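PDB 3KK7: putative cell invasion protein with MAC/Perforin domain from Bacteroides thetaiotaomicron VPI-5482, which is of unestablished function but belongs to the membrane-attack complex/perforin family, many of whose members insert into membranes, and may take part in cell invasion. Local coordinates for residues 53-58 and 70-75; 118-123 and 133-138; 373-378 and 510-515; 444-449 and 475-480. One frame throughout, in Å; residues are numbered along the deposited sequence.

Contact 1. Residues 53-58 and 70-75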
loop_
_atom_site.group_PDB
_atom_site.type_symbol
_atom_site.label_atom_id
_atom_site.label_comp_id
_atom_site.label_asym_id
_atom_site.label_seq_id
_atom_site.Cartn_x
_atom_site.Cartn_y
_atom_site.Cartn_z
ATOM N N THR A 53 11.292 9.563 -16.853
ATOM C CA THR A 53 11.150 8.127 -16.951
ATOM C C THR A 53 11.531 7.421 -15.638
ATOM O O THR A 53 11.217 6.245 -15.430
ATOM C CB THR A 53 11.985 7.577 -18.155
ATOM O OG1 THR A 53 13.359 7.453 -17.775
ATOM C CG2 THR A 53 11.859 8.497 -19.393
ATOM N N ASP A 54 12.195 8.134 -14.738
ATOM C CA ASP A 54 12.645 7.531 -13.477
ATOM C C ASP A 54 11.546 7.312 -12.437
ATOM O O ASP A 54 11.846 6.791 -11.393
ATOM C CB ASP A 54 13.741 8.388 -12.801
ATOM C CG ASP A 54 15.027 8.481 -13.602
ATOM O OD1 ASP A 54 15.528 7.452 -14.118
ATOM O OD2 ASP A 54 15.561 9.601 -13.654
ATOM N N PHE A 55 10.303 7.730 -12.664
ATOM C CA PHE A 55 9.273 7.502 -11.636
ATOM C C PHE A 55 8.708 6.087 -11.677
ATOM O O PHE A 55 8.053 5.659 -10.737
ATOM C CB PHE A 55 8.134 8.508 -11.740
ATOM C CG PHE A 55 8.582 9.902 -11.566
ATOM C CD1 PHE A 55 8.841 10.391 -10.320
ATOM C CD2 PHE A 55 8.795 10.715 -12.652
ATOM C CE1 PHE A 55 9.305 11.681 -10.152
ATOM C CE2 PHE A 55 9.254 12.028 -12.486
ATOM C CZ PHE A 55 9.514 12.500 -11.241
ATOM N N LEU A 56 8.968 5.366 -12.758
ATOM C CA LEU A 56 8.371 4.065 -12.941
ATOM C C LEU A 56 8.909 3.106 -11.891
ATOM O O LEU A 56 10.085 3.106 -11.602
ATOM C CB LEU A 56 8.668 3.544 -14.347
ATOM C CG LEU A 56 7.635 2.570 -14.916
ATOM C CD1 LEU A 56 6.279 3.225 -15.080
ATOM C CD2 LEU A 56 8.166 2.031 -16.269
ATOM N N GLY A 57 8.021 2.322 -11.298
ATOM C CA GLY A 57 8.395 1.352 -10.268
ATOM C C GLY A 57 8.684 1.943 -8.897
ATOM O O GLY A 57 9.190 1.225 -8.006
ATOM N N CYS A 58 8.402 3.240 -8.738
ATOM C CA CYS A 58 8.502 3.893 -7.438
ATOM C C CYS A 58 7.202 3.842 -6.691
ATOM O O CYS A 58 6.130 3.740 -7.281
ATOM C CB CYS A 58 8.911 5.364 -7.540
ATOM S SG CYS A 58 10.603 5.522 -8.060
ATOM N N GLY A 70 -1.398 11.898 -9.571
ATOM C CA GLY A 70 -0.349 11.804 -10.579
ATOM C C GLY A 70 0.772 12.823 -10.467
ATOM O O GLY A 70 1.682 12.830 -11.292
ATOM N N ASP A 71 0.704 13.666 -9.437
ATOM C CA ASP A 71 1.712 14.674 -9.128
ATOM C C ASP A 71 3.051 13.979 -8.809
ATOM O O ASP A 71 3.115 13.154 -7.905
ATOM C CB ASP A 71 1.190 15.489 -7.922
ATOM C CG ASP A 71 2.151 16.580 -7.426
ATOM O OD1 ASP A 71 3.334 16.651 -7.839
ATOM O OD2 ASP A 71 1.681 17.375 -6.576
ATOM N N PHE A 72 4.107 14.362 -9.528
ATOM C CA PHE A 72 5.431 13.790 -9.352
ATOM C C PHE A 72 5.946 13.888 -7.922
ATOM O O PHE A 72 6.689 13.023 -7.488
ATOM C CB PHE A 72 6.446 14.421 -10.318
ATOM C CG PHE A 72 6.875 15.800 -9.941
ATOM C CD1 PHE A 72 7.966 15.993 -9.098
ATOM C CD2 PHE A 72 6.202 16.907 -10.421
ATOM C CE1 PHE A 72 8.387 17.270 -8.746
ATOM C CE2 PHE A 72 6.608 18.203 -10.059
ATOM C CZ PHE A 72 7.704 18.381 -9.219
ATOM N N ALA A 73 5.563 14.935 -7.196
ATOM C CA ALA A 73 5.948 15.089 -5.791
ATOM C C ALA A 73 5.517 13.879 -4.919
ATOM O O ALA A 73 6.132 13.605 -3.916
ATOM C CB ALA A 73 5.362 16.392 -5.219
ATOM N N ASN A 74 4.446 13.185 -5.282
ATOM C CA ASN A 74 3.986 12.043 -4.509
ATOM C C ASN A 74 4.762 10.760 -4.814
ATOM O O ASN A 74 4.530 9.729 -4.171
ATOM C CB ASN A 74 2.494 11.798 -4.756
ATOM C CG ASN A 74 1.625 12.982 -4.360
ATOM O OD1 ASN A 74 1.970 13.760 -3.470
ATOM N ND2 ASN A 74 0.488 13.124 -5.034
ATOM N N ALA A 75 5.635 10.805 -5.821
ATOM C CA ALA A 75 6.546 9.690 -6.091
ATOM C C ALA A 75 7.589 9.695 -4.986
ATOM O O ALA A 75 8.216 10.719 -4.752
ATOM C CB ALA A 75 7.211 9.872 -7.442
#

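Contact 2. Residues 118-123 and 133-138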
loop_
_atom_site.group_PDB
_atom_site.type_symbol
_atom_site.label_atom_id
_atom_site.label_comp_id
_atom_site.label_asym_id
_atom_site.label_seq_id
_atom_site.Cartn_x
_atom_site.Cartn_y
_atom_site.Cartn_z
ATOM N N LYS A 118 -14.931 9.146 -10.101
ATOM C CA LYS A 118 -13.968 8.093 -9.868
ATOM C C LYS A 118 -12.558 8.439 -10.375
ATOM O O LYS A 118 -11.813 7.569 -10.824
ATOM C CB LYS A 118 -14.489 6.801 -10.512
ATOM C CG LYS A 118 -15.733 6.259 -9.853
ATOM C CD LYS A 118 -15.976 4.820 -10.318
ATOM C CE LYS A 118 -17.038 4.092 -9.469
ATOM N NZ LYS A 118 -17.575 2.927 -10.249
ATOM N N THR A 119 -12.183 9.707 -10.241
ATOM C CA THR A 119 -10.922 10.205 -10.791
ATOM C C THR A 119 -9.698 9.437 -10.257
ATOM O O THR A 119 -8.832 9.000 -11.048
ATOM C CB THR A 119 -10.776 11.741 -10.552
ATOM O OG1 THR A 119 -11.972 12.408 -11.007
ATOM C CG2 THR A 119 -9.544 12.305 -11.281
ATOM N N PHE A 120 -9.632 9.290 -8.930
ATOM C CA PHE A 120 -8.559 8.505 -8.283
ATOM C C PHE A 120 -8.808 7.000 -8.387
ATOM O O PHE A 120 -7.897 6.248 -8.730
ATOM C CB PHE A 120 -8.379 8.892 -6.813
ATOM C CG PHE A 120 -7.367 8.061 -6.105
ATOM C CD1 PHE A 120 -6.074 8.013 -6.553
ATOM C CD2 PHE A 120 -7.714 7.287 -5.017
ATOM C CE1 PHE A 120 -5.130 7.218 -5.917
ATOM C CE2 PHE A 120 -6.774 6.486 -4.390
ATOM C CZ PHE A 120 -5.483 6.461 -4.843
ATOM N N THR A 121 -10.052 6.586 -8.126
ATOM C CA THR A 121 -10.444 5.186 -8.139
ATOM C C THR A 121 -9.971 4.437 -9.366
ATOM O O THR A 121 -9.441 3.321 -9.273
ATOM C CB THR A 121 -11.961 5.072 -8.058
ATOM O OG1 THR A 121 -12.385 5.625 -6.805
ATOM C CG2 THR A 121 -12.446 3.610 -8.215
ATOM N N LYS A 122 -10.157 5.049 -10.526
ATOM C CA LYS A 122 -9.838 4.367 -11.774
ATOM C C LYS A 122 -8.351 4.291 -12.068
ATOM O O LYS A 122 -7.972 3.544 -12.965
ATOM C CB LYS A 122 -10.579 4.994 -12.941
ATOM C CG LYS A 122 -10.074 6.339 -13.380
ATOM C CD LYS A 122 -11.083 6.930 -14.385
ATOM C CE LYS A 122 -10.631 8.257 -14.947
ATOM N NZ LYS A 122 -11.498 8.665 -16.100
ATOM N N THR A 123 -7.525 5.061 -11.336
ATOM C CA THR A 123 -6.060 4.946 -11.434
ATOM C C THR A 123 -5.501 3.688 -10.751
ATOM O O THR A 123 -4.410 3.261 -11.053
ATOM C CB THR A 123 -5.302 6.153 -10.839
ATOM O OG1 THR A 123 -5.327 6.092 -9.404
ATOM C CG2 THR A 123 -5.868 7.439 -11.332
ATOM N N GLY A 133 -10.760 6.279 1.940
ATOM C CA GLY A 133 -10.598 7.139 3.122
ATOM C C GLY A 133 -9.331 7.991 3.123
ATOM O O GLY A 133 -9.383 9.218 3.254
ATOM N N PRO A 134 -8.171 7.353 2.936
ATOM C CA PRO A 134 -6.926 8.154 2.981
ATOM C C PRO A 134 -6.811 9.198 1.872
ATOM O O PRO A 134 -6.345 10.321 2.126
ATOM C CB PRO A 134 -5.822 7.102 2.890
ATOM C CG PRO A 134 -6.510 5.806 3.390
ATOM C CD PRO A 134 -7.910 5.904 2.891
ATOM N N PHE A 135 -7.256 8.851 0.672
ATOM C CA PHE A 135 -7.271 9.818 -0.402
ATOM C C PHE A 135 -8.155 11.006 -0.021
ATOM O O PHE A 135 -7.747 12.147 -0.152
ATOM C CB PHE A 135 -7.765 9.201 -1.700
ATOM C CG PHE A 135 -7.942 10.196 -2.783
ATOM C CD1 PHE A 135 -6.840 10.853 -3.302
ATOM C CD2 PHE A 135 -9.206 10.505 -3.265
ATOM C CE1 PHE A 135 -6.981 11.804 -4.284
ATOM C CE2 PHE A 135 -9.380 11.454 -4.256
ATOM C CZ PHE A 135 -8.274 12.117 -4.765
ATOM N N LYS A 136 -9.364 10.730 0.460
ATOM C CA LYS A 136 -10.314 11.806 0.799
ATOM C C LYS A 136 -9.800 12.653 1.964
ATOM O O LYS A 136 -9.963 13.879 1.987
ATOM C CB LYS A 136 -11.691 11.234 1.139
ATOM C CG LYS A 136 -12.357 10.517 0.009
ATOM C CD LYS A 136 -13.647 9.837 0.427
ATOM C CE LYS A 136 -14.309 9.202 -0.797
ATOM N NZ LYS A 136 -15.480 8.358 -0.436
ATOM N N PHE A 137 -9.174 11.980 2.920
ATOM C CA PHE A 137 -8.579 12.659 4.056
ATOM C C PHE A 137 -7.478 13.623 3.609
ATOM O O PHE A 137 -7.429 14.750 4.048
ATOM C CB PHE A 137 -8.020 11.643 5.064
ATOM C CG PHE A 137 -7.267 12.289 6.235
ATOM C CD1 PHE A 137 -7.960 12.779 7.342
ATOM C CD2 PHE A 137 -5.886 12.432 6.197
ATOM C CE1 PHE A 137 -7.298 13.387 8.380
ATOM C CE2 PHE A 137 -5.206 13.040 7.247
ATOM C CZ PHE A 137 -5.917 13.518 8.342
ATOM N N GLY A 138 -6.609 13.159 2.722
ATOM C CA GLY A 138 -5.511 13.965 2.209
ATOM C C GLY A 138 -5.988 15.167 1.435
ATOM O O GLY A 138 -5.414 16.249 1.529
#

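Contact 3. Residues 373-378 and 510-515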
loop_
_atom_site.group_PDB
_atom_site.type_symbol
_atom_site.label_atom_id
_atom_site.label_comp_id
_atom_site.label_asym_id
_atom_site.label_seq_id
_atom_site.Cartn_x
_atom_site.Cartn_y
_atom_site.Cartn_z
ATOM N N GLU A 373 7.250 -6.809 16.892
ATOM C CA GLU A 373 7.108 -7.231 18.290
ATOM C C GLU A 373 7.728 -8.616 18.559
ATOM O O GLU A 373 8.261 -9.250 17.653
ATOM C CB GLU A 373 5.631 -7.225 18.676
ATOM C CG GLU A 373 5.004 -5.843 18.742
ATOM C CD GLU A 373 3.467 -5.866 18.975
ATOM O OE1 GLU A 373 2.917 -6.861 19.522
ATOM O OE2 GLU A 373 2.799 -4.872 18.591
ATOM N N GLU A 374 7.683 -9.058 19.819
ATOM C CA GLU A 374 8.260 -10.345 20.208
ATOM C C GLU A 374 7.422 -11.463 19.620
ATOM O O GLU A 374 6.206 -11.474 19.793
ATOM C CB GLU A 374 8.287 -10.511 21.739
ATOM C CG GLU A 374 8.894 -11.861 22.256
ATOM C CD GLU A 374 8.849 -12.017 23.788
ATOM O OE1 GLU A 374 8.600 -11.011 24.490
ATOM O OE2 GLU A 374 9.062 -13.155 24.274
ATOM N N PRO A 375 8.065 -12.401 18.916
ATOM C CA PRO A 375 7.346 -13.596 18.500
ATOM C C PRO A 375 7.218 -14.656 19.614
ATOM O O PRO A 375 7.942 -14.624 20.599
ATOM C CB PRO A 375 8.178 -14.113 17.332
ATOM C CG PRO A 375 9.497 -13.577 17.543
ATOM C CD PRO A 375 9.371 -12.294 18.254
ATOM N N TYR A 376 6.288 -15.589 19.428
ATOM C CA TYR A 376 5.997 -16.612 20.418
ATOM C C TYR A 376 5.062 -17.639 19.819
ATOM O O TYR A 376 4.292 -17.323 18.930
ATOM C CB TYR A 376 5.323 -16.003 21.655
ATOM C CG TYR A 376 4.024 -15.279 21.385
ATOM C CD1 TYR A 376 2.808 -15.958 21.397
ATOM C CD2 TYR A 376 4.011 -13.905 21.142
ATOM C CE1 TYR A 376 1.598 -15.288 21.159
ATOM C CE2 TYR A 376 2.822 -13.227 20.898
ATOM C CZ TYR A 376 1.616 -13.921 20.903
ATOM O OH TYR A 376 0.447 -13.239 20.667
ATOM N N ILE A 377 5.132 -18.863 20.319
ATOM C CA ILE A 377 4.224 -19.915 19.928
ATOM C C ILE A 377 3.164 -20.016 21.006
ATOM O O ILE A 377 3.501 -20.083 22.180
ATOM C CB ILE A 377 4.946 -21.244 19.836
ATOM C CG1 ILE A 377 6.020 -21.180 18.741
ATOM C CG2 ILE A 377 3.937 -22.354 19.570
ATOM C CD1 ILE A 377 6.822 -22.460 18.576
ATOM N N GLU A 378 1.893 -19.998 20.616
ATOM C CA GLU A 378 0.799 -20.225 21.554
ATOM C C GLU A 378 0.116 -21.547 21.165
ATOM O O GLU A 378 -0.253 -21.742 19.995
ATOM C CB GLU A 378 -0.188 -19.047 21.583
ATOM C CG GLU A 378 -0.848 -18.696 20.231
ATOM C CD GLU A 378 -1.726 -17.452 20.286
ATOM O OE1 GLU A 378 -2.297 -17.197 21.369
ATOM O OE2 GLU A 378 -1.855 -16.739 19.249
ATOM N N PRO A 510 16.452 -14.424 12.860
ATOM C CA PRO A 510 16.323 -15.764 13.500
ATOM C C PRO A 510 16.453 -15.717 15.028
ATOM O O PRO A 510 15.807 -16.501 15.726
ATOM C CB PRO A 510 17.455 -16.598 12.872
ATOM C CG PRO A 510 18.308 -15.619 12.073
ATOM C CD PRO A 510 17.443 -14.411 11.767
ATOM N N ASP A 511 17.251 -14.777 15.539
ATOM C CA ASP A 511 17.424 -14.610 16.996
ATOM C C ASP A 511 16.140 -14.110 17.686
ATOM O O ASP A 511 15.838 -14.519 18.815
ATOM C CB ASP A 511 18.667 -13.738 17.344
ATOM C CG ASP A 511 19.984 -14.570 17.449
ATOM O OD1 ASP A 511 19.893 -15.817 17.552
ATOM O OD2 ASP A 511 21.106 -13.980 17.429
ATOM N N ALA A 512 15.368 -13.267 17.008
ATOM C CA ALA A 512 14.076 -12.856 17.533
ATOM C C ALA A 512 13.166 -14.080 17.723
ATOM O O ALA A 512 12.443 -14.174 18.715
ATOM C CB ALA A 512 13.457 -11.860 16.647
ATOM N N TYR A 513 13.251 -15.057 16.829
ATOM C CA TYR A 513 12.478 -16.304 16.983
ATOM C C TYR A 513 13.202 -17.397 17.770
ATOM O O TYR A 513 12.643 -18.463 18.029
ATOM C CB TYR A 513 12.075 -16.842 15.613
ATOM C CG TYR A 513 11.122 -15.942 14.844
ATOM C CD1 TYR A 513 11.584 -14.841 14.135
ATOM C CD2 TYR A 513 9.770 -16.219 14.796
ATOM C CE1 TYR A 513 10.719 -14.038 13.420
ATOM C CE2 TYR A 513 8.893 -15.425 14.074
ATOM C CZ TYR A 513 9.362 -14.337 13.391
ATOM O OH TYR A 513 8.468 -13.560 12.688
ATOM N N GLY A 514 14.438 -17.130 18.172
ATOM C CA GLY A 514 15.258 -18.121 18.893
ATOM C C GLY A 514 15.392 -19.407 18.102
ATOM O O GLY A 514 15.159 -20.486 18.641
ATOM N N ILE A 515 15.736 -19.271 16.819
ATOM C CA ILE A 515 15.832 -20.396 15.881
ATOM C C ILE A 515 17.178 -20.432 15.144
ATOM O O ILE A 515 17.359 -21.198 14.203
ATOM C CB ILE A 515 14.664 -20.381 14.821
ATOM C CG1 ILE A 515 14.721 -19.139 13.932
ATOM C CG2 ILE A 515 13.304 -20.461 15.499
ATOM C CD1 ILE A 515 13.655 -19.115 12.924
#

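Contact 4. Residues 444-449 and 475-480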
loop_
_atom_site.group_PDB
_atom_site.type_symbol
_atom_site.label_atom_id
_atom_site.label_comp_id
_atom_site.label_asym_id
_atom_site.label_seq_id
_atom_site.Cartn_x
_atom_site.Cartn_y
_atom_site.Cartn_z
ATOM N N SER A 444 10.086 -26.988 21.254
ATOM C CA SER A 444 11.213 -26.536 22.081
ATOM C C SER A 444 12.588 -26.958 21.527
ATOM O O SER A 444 13.587 -26.311 21.794
ATOM C CB SER A 444 11.038 -27.099 23.499
ATOM O OG SER A 444 11.892 -26.475 24.419
ATOM N N LYS A 445 12.634 -28.053 20.772
ATOM C CA LYS A 445 13.885 -28.527 20.161
ATOM C C LYS A 445 14.401 -27.569 19.080
ATOM O O LYS A 445 15.583 -27.586 18.763
ATOM C CB LYS A 445 13.696 -29.908 19.510
ATOM C CG LYS A 445 13.392 -31.104 20.435
ATOM C CD LYS A 445 12.756 -32.262 19.602
ATOM C CE LYS A 445 13.232 -33.672 19.996
ATOM N NZ LYS A 445 12.657 -34.156 21.263
ATOM N N TYR A 446 13.503 -26.760 18.517
ATOM C CA TYR A 446 13.825 -25.886 17.391
ATOM C C TYR A 446 13.685 -24.387 17.716
ATOM O O TYR A 446 14.398 -23.562 17.139
ATOM C CB TYR A 446 12.928 -26.273 16.195
ATOM C CG TYR A 446 12.892 -27.764 15.951
ATOM C CD1 TYR A 446 13.920 -28.403 15.257
ATOM C CD2 TYR A 446 11.855 -28.547 16.451
ATOM C CE1 TYR A 446 13.904 -29.800 15.054
ATOM C CE2 TYR A 446 11.830 -29.943 16.258
ATOM C CZ TYR A 446 12.861 -30.561 15.559
ATOM O OH TYR A 446 12.837 -31.930 15.368
ATOM N N TYR A 447 12.763 -24.043 18.623
ATOM C CA TYR A 447 12.435 -22.648 18.938
ATOM C C TYR A 447 12.703 -22.389 20.415
ATOM O O TYR A 447 12.251 -23.160 21.270
ATOM C CB TYR A 447 10.954 -22.370 18.717
ATOM C CG TYR A 447 10.434 -22.476 17.307
ATOM C CD1 TYR A 447 9.968 -23.687 16.792
ATOM C CD2 TYR A 447 10.319 -21.349 16.512
ATOM C CE1 TYR A 447 9.446 -23.762 15.483
ATOM C CE2 TYR A 447 9.802 -21.419 15.217
ATOM C CZ TYR A 447 9.373 -22.613 14.713
ATOM O OH TYR A 447 8.867 -22.633 13.439
ATOM N N GLN A 448 13.399 -21.288 20.698
ATOM C CA GLN A 448 13.765 -20.889 22.065
ATOM C C GLN A 448 13.001 -19.643 22.531
ATOM O O GLN A 448 13.420 -18.954 23.476
ATOM C CB GLN A 448 15.258 -20.591 22.128
ATOM C CG GLN A 448 16.156 -21.813 22.149
ATOM C CD GLN A 448 17.552 -21.450 22.611
ATOM O OE1 GLN A 448 18.047 -20.356 22.320
ATOM N NE2 GLN A 448 18.187 -22.349 23.351
ATOM N N LEU A 449 11.887 -19.356 21.858
ATOM C CA LEU A 449 11.059 -18.211 22.191
ATOM C C LEU A 449 10.005 -18.625 23.219
ATOM O O LEU A 449 9.869 -19.801 23.545
ATOM C CB LEU A 449 10.420 -17.621 20.929
ATOM C CG LEU A 449 9.934 -18.506 19.773
ATOM C CD1 LEU A 449 8.934 -19.601 20.206
ATOM C CD2 LEU A 449 9.330 -17.594 18.687
ATOM N N ASP A 475 6.645 -29.481 9.902
ATOM C CA ASP A 475 7.614 -30.425 10.445
ATOM C C ASP A 475 9.003 -29.813 10.309
ATOM O O ASP A 475 9.611 -29.800 9.235
ATOM C CB ASP A 475 7.501 -31.793 9.742
ATOM C CG ASP A 475 8.556 -32.824 10.221
ATOM O OD1 ASP A 475 9.629 -32.454 10.759
ATOM O OD2 ASP A 475 8.302 -34.026 10.014
ATOM N N GLU A 476 9.493 -29.311 11.435
ATOM C CA GLU A 476 10.782 -28.664 11.499
ATOM C C GLU A 476 11.931 -29.557 11.002
ATOM O O GLU A 476 12.971 -29.028 10.615
ATOM C CB GLU A 476 11.047 -28.191 12.929
ATOM C CG GLU A 476 10.213 -26.975 13.360
ATOM C CD GLU A 476 8.747 -27.277 13.642
ATOM O OE1 GLU A 476 8.456 -28.418 14.017
ATOM O OE2 GLU A 476 7.883 -26.372 13.478
ATOM N N LYS A 477 11.741 -30.885 10.989
ATOM C CA LYS A 477 12.804 -31.816 10.584
ATOM C C LYS A 477 12.986 -31.918 9.079
ATOM O O LYS A 477 14.045 -32.359 8.622
ATOM C CB LYS A 477 12.571 -33.245 11.109
ATOM C CG LYS A 477 12.274 -33.370 12.591
ATOM C CD LYS A 477 12.478 -34.814 13.075
ATOM C CE LYS A 477 11.567 -35.190 14.246
ATOM N NZ LYS A 477 10.169 -35.475 13.792
ATOM N N GLY A 478 11.973 -31.529 8.306
ATOM C CA GLY A 478 11.969 -31.807 6.865
ATOM C C GLY A 478 12.393 -30.676 5.945
ATOM O O GLY A 478 11.813 -30.510 4.871
HETATM N N MSE A 479 13.431 -29.928 6.310
HETATM C CA MSE A 479 13.692 -28.682 5.618
HETATM C C MSE A 479 15.046 -28.459 5.033
HETATM O O MSE A 479 16.045 -28.998 5.493
HETATM C CB MSE A 479 13.365 -27.556 6.556
HETATM C CG MSE A 479 11.998 -27.771 7.078
HETATM SE SE MSE A 479 11.170 -26.198 7.577
HETATM C CE MSE A 479 10.931 -25.232 5.903
ATOM N N TYR A 480 15.038 -27.643 3.990
ATOM C CA TYR A 480 16.236 -27.189 3.328
ATOM C C TYR A 480 16.163 -25.670 3.258
ATOM O O TYR A 480 15.125 -25.077 3.518
ATOM C CB TYR A 480 16.322 -27.764 1.915
ATOM C CG TYR A 480 16.429 -29.278 1.840
ATOM C CD1 TYR A 480 17.662 -29.907 1.765
ATOM C CD2 TYR A 480 15.285 -30.071 1.807
ATOM C CE1 TYR A 480 17.754 -31.292 1.672
ATOM C CE2 TYR A 480 15.366 -31.446 1.716
ATOM C CZ TYR A 480 16.600 -32.046 1.652
ATOM O OH TYR A 480 16.668 -33.405 1.564
#

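Contact 1. Residues 53-58 and 70-75
Two phenylalanines meet here without stacking: Phe55 brings the end of its ring to the root of Phe72, CZ lying 3.7 Å from Phe72 CB, while the ring of Phe72 leads away from residues 53-58. The first torsion of Phe72 accounts for this. Its CG sits between the backbone N and the carbonyl carbon (chi1 75°), which carries the ring off and presents the methylene. Further round the Phe55 ring, CD1 comes within 3.3 Å of Ala75 CB, and CE1 lies about as far from this methyl as from Phe72 CB. One ring thus spans from the first residue of the 3-10 turn 72-74 to the residue just after it.

Phe55 opens a type II turn, closed by Cys58 N on Phe55 O (3.2 Å). On the other side Asp71 forms an Asx turn: its OD1 receives Ala73 N at 2.9 Å, the donor standing 49° out of the carboxylate plane, and its OD2 is in a salt bridge with Lys296. The two loops flank strand 58-60 of the large antiparallel sheet of the MACPF domain, where Leu213, Thr334 and Met335 also pack on Phe55, and Phe49 meets its ring.

Only carbon touches carbon between the segments, so the join depends on shape; no touching side chain carries a charge, and the carboxylate of Asp71 is engaged by its own turn, Lys296 and Thr66.

Contact 2. Residues 118-123 and 133-138
The loop of residues 118-123 reaches helix 133-146 through one side chain, Phe120, whose ring stacks on that of Phe135. The approach begins with a helix-like turn, Lys118 O accepting Lys122 N at 3.0 Å. Next comes Thr119, packed against Ile69.

Phe120 follows, its backbone N bonded to Glu115. With CG anti to N in both phenylalanines (chi1 176° for Phe120), the two side chains slide past each other in opposite directions and their rings form an offset stack, centroids 4.6 Å apart and planes at 20°. The slip is large enough that Phe120 CB, rather than its ring, lies over the centre of the Phe135 ring, a CH-pi contact 3.8 Å from the centroid. In return Phe135 CB is 3.8 Å from Phe120 CD2. Val62 packs on both residues and Leu343 on Phe120.

Thr121 turns its hydroxyl to Glu115, and Thr123 ties the turn back: both its N and its OG1 donate to Phe120 O, the hydroxyl from 2.7 Å and in the carbonyl plane. Along the chain, helix 133-146 comes between strands 93-108 and 157-173, which pair in the MACPF sheet, as do the helices that become membrane hairpins in pore-forming relatives; whether this one does so is not known. Between residues 118-123 and 133-138 the contact is apolar and aromatic, whereas Lys136 of the helix holds Asp112 of the same long loop by a salt bridge.

Contact 3. Residues 373-378 and 510-515
Pro375 stands on its CB-CG edge over the face of Tyr513: its CG is 3.8 Å from the ring centroid and only 11° off the ring normal, a CH-pi contact. CB leans toward one side of the same face and comes 3.6 Å from CE2 of Tyr513. Tyr513 places its CG beside its own backbone N, anti to the carbonyl carbon (chi1 -65°), and this turns the ring under the proline. The same Pro375 CG also meets the helix end, 4.4 Å from Ala512 CB and against Ala512 O, a carbonyl that Arg27 binds.

Tyr513 stands where helix 508-512 ends in a Schellman motif. Gly514 takes up positive phi, and Ile515 N reaches back to Pro510 O at 3.0 Å before a new helix starts at 516. The proline leads into strand 376-386, so the contact joins the D2 sheet to the D3 region. With an alanine at Tyr513, Pro375 would probably lose the face beneath it, and the C-terminal carboxylate of Leu541 and Arg403 N the hydroxyl that bonds to both. The tyrosine side chain also touches Leu400 and Thr402, at the end of strand 392-401 and in the loop after it.

Contact 4. Residues 444-449 and 475-480
Glu476 presses its CB onto the centre of the Tyr446 ring, 3.5 Å from the centroid and 9° off the normal, a CH-pi contact that forms the close part of this interface. The opposite face of that ring is covered, nearer its rim, by Lys445 CB, so the ring is sandwiched between aliphatic groups. Beyond CB the Glu476 chain bends (chi2 74°) and sends its carboxylate toward the neighbouring tyrosine: OE2 lies in the plane of the Tyr447 ring, at its edge, 3.6 Å from CE1, with the carboxylate turned 74° to the ring. OE1 has its own partner, a salt bridge to Lys443.

Toward solvent the contact thins. Exposed Lys477 crosses the end of Tyr446 obliquely, its CG 3.2 Å from Tyr446 OH and its CD and CE also near it, in contact but without a bond. Its backbone N, by contrast, is held by Asp475 OD1 at 2.6 Å in an Asx turn, within the type I turn closed by Gly478 N on Asp475 O (3.1 Å).

A serine in place of Tyr446 would probably strip the cover from Glu476 CB and deprive Trp518 of its edge-to-face partner.

These loops join D2 to the lead-in of strand 480-484. The acidic side chain serves two chemistries: its methylenes pack on an aromatic face, while its charge, probably balanced at least in part by Lys443, also faces a ring edge of weakly positive character.

Contacts 1, 2 and 3 are buried; contact 4 is only partly so, and in it alone do charged side chains meet tyrosines across the contact. Contacts 1 and 2 belong to the MACPF domain, centres about 17 Å apart; rings stack in contact 2 only. Contacts 3 and 4 lie at the far end of the molecule, about 38 to 45 Å from those two between centres, where D2 meets D3. Contact 4 is nested in the loop closed by contact 3, and the two touch: Gly514 O is 2.8 Å from Gln448 N, probably a hydrogen bond, and Ile377 and Ile515 pack on Leu449 and Tyr447 respectively. Both use an aliphatic group over a tyrosine face.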